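Uncharacterized protein (Bacteroides ovatus, PDB 4IRT) is of unknown function but, as a BNR-repeat protein with a beta-propeller fold, is a putative neuraminidase that may act on sialylated glycans. Local coordinates at residues A[63-68]-A[108-113]. Sequence-based numbering, arbitrary orientation.
Sequences TQYQGN and LELGDK. With EDO (1,2-ethanediol), chain J.
Y65 reaches across to L110, G111 and K113, joining the chain just past 59-63, an edge strand of a four-stranded beta-propeller blade, to the loop that follows strand 99-101. Its CB points toward that loop, with CG anti to the carbonyl carbon (chi1 -59°). Along one edge CD2 meets CD1 of L110 at 4.1 Å, and that methyl also packs on CG2 of T63 at 3.8 Å. CD1 and CE1 of Y65 each lie 3.8 Å from CE of K113, whose extended chain runs past the ring in the opposite direction, its NZ hydrogen-bonded to OD1 of N98. Over the ring centre sits CG of Q64, 3.4 Å above the plane. CE2 comes 3.7 Å from O of G111, and at the tip OH of Y65 donates to that oxygen at 2.7 Å, the acceptor lying in the ring plane. A phenylalanine here would probably keep the apolar packing but leave O of G111 without this donor. Q64 bends at chi2 (-96°) and supplies a second bond, from NE2 to O of L110, nearly straight at 176° and arriving above the carbonyl plane. Its OE1 accepts from a water that in turn accepts from N of L110.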
loop_
_atom_site.group_PDB
_atom_site.type_symbol
_atom_site.label_atom_id
_atom_site.label_comp_id
_atom_site.label_asym_id
_atom_site.label_seq_id
_atom_site.Cartn_x
_atom_site.Cartn_y
_atom_site.Cartn_z
ATOM N N THR A 63 5.408 -8.901 -20.620
ATOM C CA THR A 63 6.712 -9.430 -20.256
ATOM C C THR A 63 6.726 -10.952 -20.441
ATOM O O THR A 63 5.721 -11.563 -20.833
ATOM C CB THR A 63 7.082 -9.103 -18.794
ATOM O OG1 THR A 63 6.273 -9.899 -17.898
ATOM C CG2 THR A 63 6.862 -7.612 -18.475
ATOM N N GLN A 64 7.859 -11.537 -20.100
ATOM C CA GLN A 64 8.078 -12.961 -20.231
ATOM C C GLN A 64 7.567 -13.710 -19.000
ATOM O O GLN A 64 7.690 -14.935 -18.933
ATOM C CB GLN A 64 9.578 -13.234 -20.424
ATOM C CG GLN A 64 10.465 -12.857 -19.218
ATOM C CD GLN A 64 11.083 -11.481 -19.349
ATOM O OE1 GLN A 64 10.378 -10.512 -19.643
ATOM N NE2 GLN A 64 12.391 -11.373 -19.086
ATOM N N TYR A 65 7.010 -12.983 -18.029
ATOM C CA TYR A 65 6.615 -13.565 -16.754
ATOM C C TYR A 65 5.110 -13.660 -16.571
ATOM O O TYR A 65 4.356 -12.824 -17.051
ATOM C CB TYR A 65 7.206 -12.751 -15.602
ATOM C CG TYR A 65 8.717 -12.708 -15.673
ATOM C CD1 TYR A 65 9.468 -13.887 -15.597
ATOM C CD2 TYR A 65 9.399 -11.510 -15.833
ATOM C CE1 TYR A 65 10.852 -13.869 -15.666
ATOM C CE2 TYR A 65 10.789 -11.483 -15.896
ATOM C CZ TYR A 65 11.502 -12.663 -15.818
ATOM O OH TYR A 65 12.882 -12.675 -15.894
ATOM N N GLN A 66 4.719 -14.714 -15.865
ATOM C CA GLN A 66 3.356 -14.940 -15.444
ATOM C C GLN A 66 3.269 -14.954 -13.944
ATOM O O GLN A 66 4.266 -15.197 -13.267
ATOM C CB GLN A 66 2.868 -16.277 -15.949
ATOM C CG GLN A 66 2.565 -16.295 -17.419
ATOM C CD GLN A 66 2.125 -17.670 -17.864
ATOM O OE1 GLN A 66 2.932 -18.548 -17.945
ATOM N NE2 GLN A 66 0.839 -17.842 -18.172
ATOM N N GLY A 67 2.071 -14.691 -13.422
ATOM C CA GLY A 67 1.794 -14.908 -12.009
ATOM C C GLY A 67 0.591 -15.815 -11.749
ATOM O O GLY A 67 -0.281 -16.019 -12.621
ATOM N N ASN A 68 0.542 -16.377 -10.552
ATOM C CA ASN A 68 -0.616 -17.169 -10.114
ATOM C C ASN A 68 -1.775 -16.253 -9.733
ATOM O O ASN A 68 -2.054 -16.053 -8.577
ATOM C CB ASN A 68 -0.239 -18.062 -8.947
ATOM C CG ASN A 68 -1.370 -18.961 -8.527
ATOM O OD1 ASN A 68 -2.280 -19.239 -9.320
ATOM N ND2 ASN A 68 -1.323 -19.432 -7.285
ATOM N N LEU A 108 10.549 -0.986 -20.640
ATOM C CA LEU A 108 9.519 -1.899 -20.160
ATOM C C LEU A 108 9.986 -3.343 -20.243
ATOM O O LEU A 108 9.339 -4.216 -19.698
ATOM C CB LEU A 108 8.234 -1.735 -20.982
ATOM C CG LEU A 108 7.571 -0.377 -20.990
ATOM C CD1 LEU A 108 6.331 -0.439 -21.859
ATOM C CD2 LEU A 108 7.206 0.090 -19.581
ATOM N N GLU A 109 11.121 -3.584 -20.898
ATOM C CA GLU A 109 11.689 -4.909 -20.987
ATOM C C GLU A 109 12.513 -5.205 -19.742
ATOM O O GLU A 109 13.306 -4.373 -19.281
ATOM C CB GLU A 109 12.596 -5.033 -22.203
ATOM C CG GLU A 109 11.927 -4.786 -23.536
ATOM C CD GLU A 109 12.891 -5.123 -24.652
ATOM O OE1 GLU A 109 13.324 -6.307 -24.760
ATOM O OE2 GLU A 109 13.265 -4.191 -25.377
ATOM N N LEU A 110 12.311 -6.413 -19.224
ATOM C CA LEU A 110 12.921 -6.888 -18.015
ATOM C C LEU A 110 13.986 -7.942 -18.317
ATOM O O LEU A 110 13.873 -8.689 -19.267
ATOM C CB LEU A 110 11.845 -7.543 -17.153
ATOM C CG LEU A 110 10.696 -6.647 -16.685
ATOM C CD1 LEU A 110 9.642 -7.457 -15.940
ATOM C CD2 LEU A 110 11.297 -5.568 -15.794
ATOM N N GLY A 111 15.020 -7.992 -17.502
ATOM C CA GLY A 111 15.958 -9.109 -17.520
ATOM C C GLY A 111 15.443 -10.322 -16.752
ATOM O O GLY A 111 14.252 -10.439 -16.438
ATOM N N ASP A 112 16.370 -11.213 -16.419
ATOM C CA ASP A 112 16.052 -12.405 -15.659
ATOM C C ASP A 112 15.739 -12.045 -14.201
ATOM O O ASP A 112 16.150 -10.991 -13.688
ATOM C CB ASP A 112 17.226 -13.396 -15.674
ATOM C CG ASP A 112 17.627 -13.847 -17.069
ATOM O OD1 ASP A 112 16.876 -13.699 -18.041
ATOM O OD2 ASP A 112 18.723 -14.398 -17.177
ATOM N N LYS A 113 15.026 -12.955 -13.543
ATOM C CA LYS A 113 14.839 -12.903 -12.088
ATOM C C LYS A 113 16.202 -12.932 -11.396
ATOM O O LYS A 113 17.096 -13.681 -11.819
ATOM C CB LYS A 113 13.957 -14.075 -11.632
ATOM C CG LYS A 113 12.498 -13.963 -12.068
ATOM C CD LYS A 113 11.654 -15.135 -11.620
ATOM C CE LYS A 113 10.196 -14.946 -12.058
ATOM N NZ LYS A 113 9.328 -16.130 -11.734
HETATM C C1 EDO J . 19.273 -9.900 -15.890
HETATM O O1 EDO J . 19.043 -10.633 -17.103
HETATM C C2 EDO J . 20.182 -10.679 -14.968
HETATM O O2 EDO J . 21.525 -10.335 -15.282
HETATM O O HOH W 1 10.530 -8.322 -20.895
HETATM O O HOH W 2 14.238 -13.639 -18.843
HETATM O O HOH W 3 6.401 -15.732 -11.619
#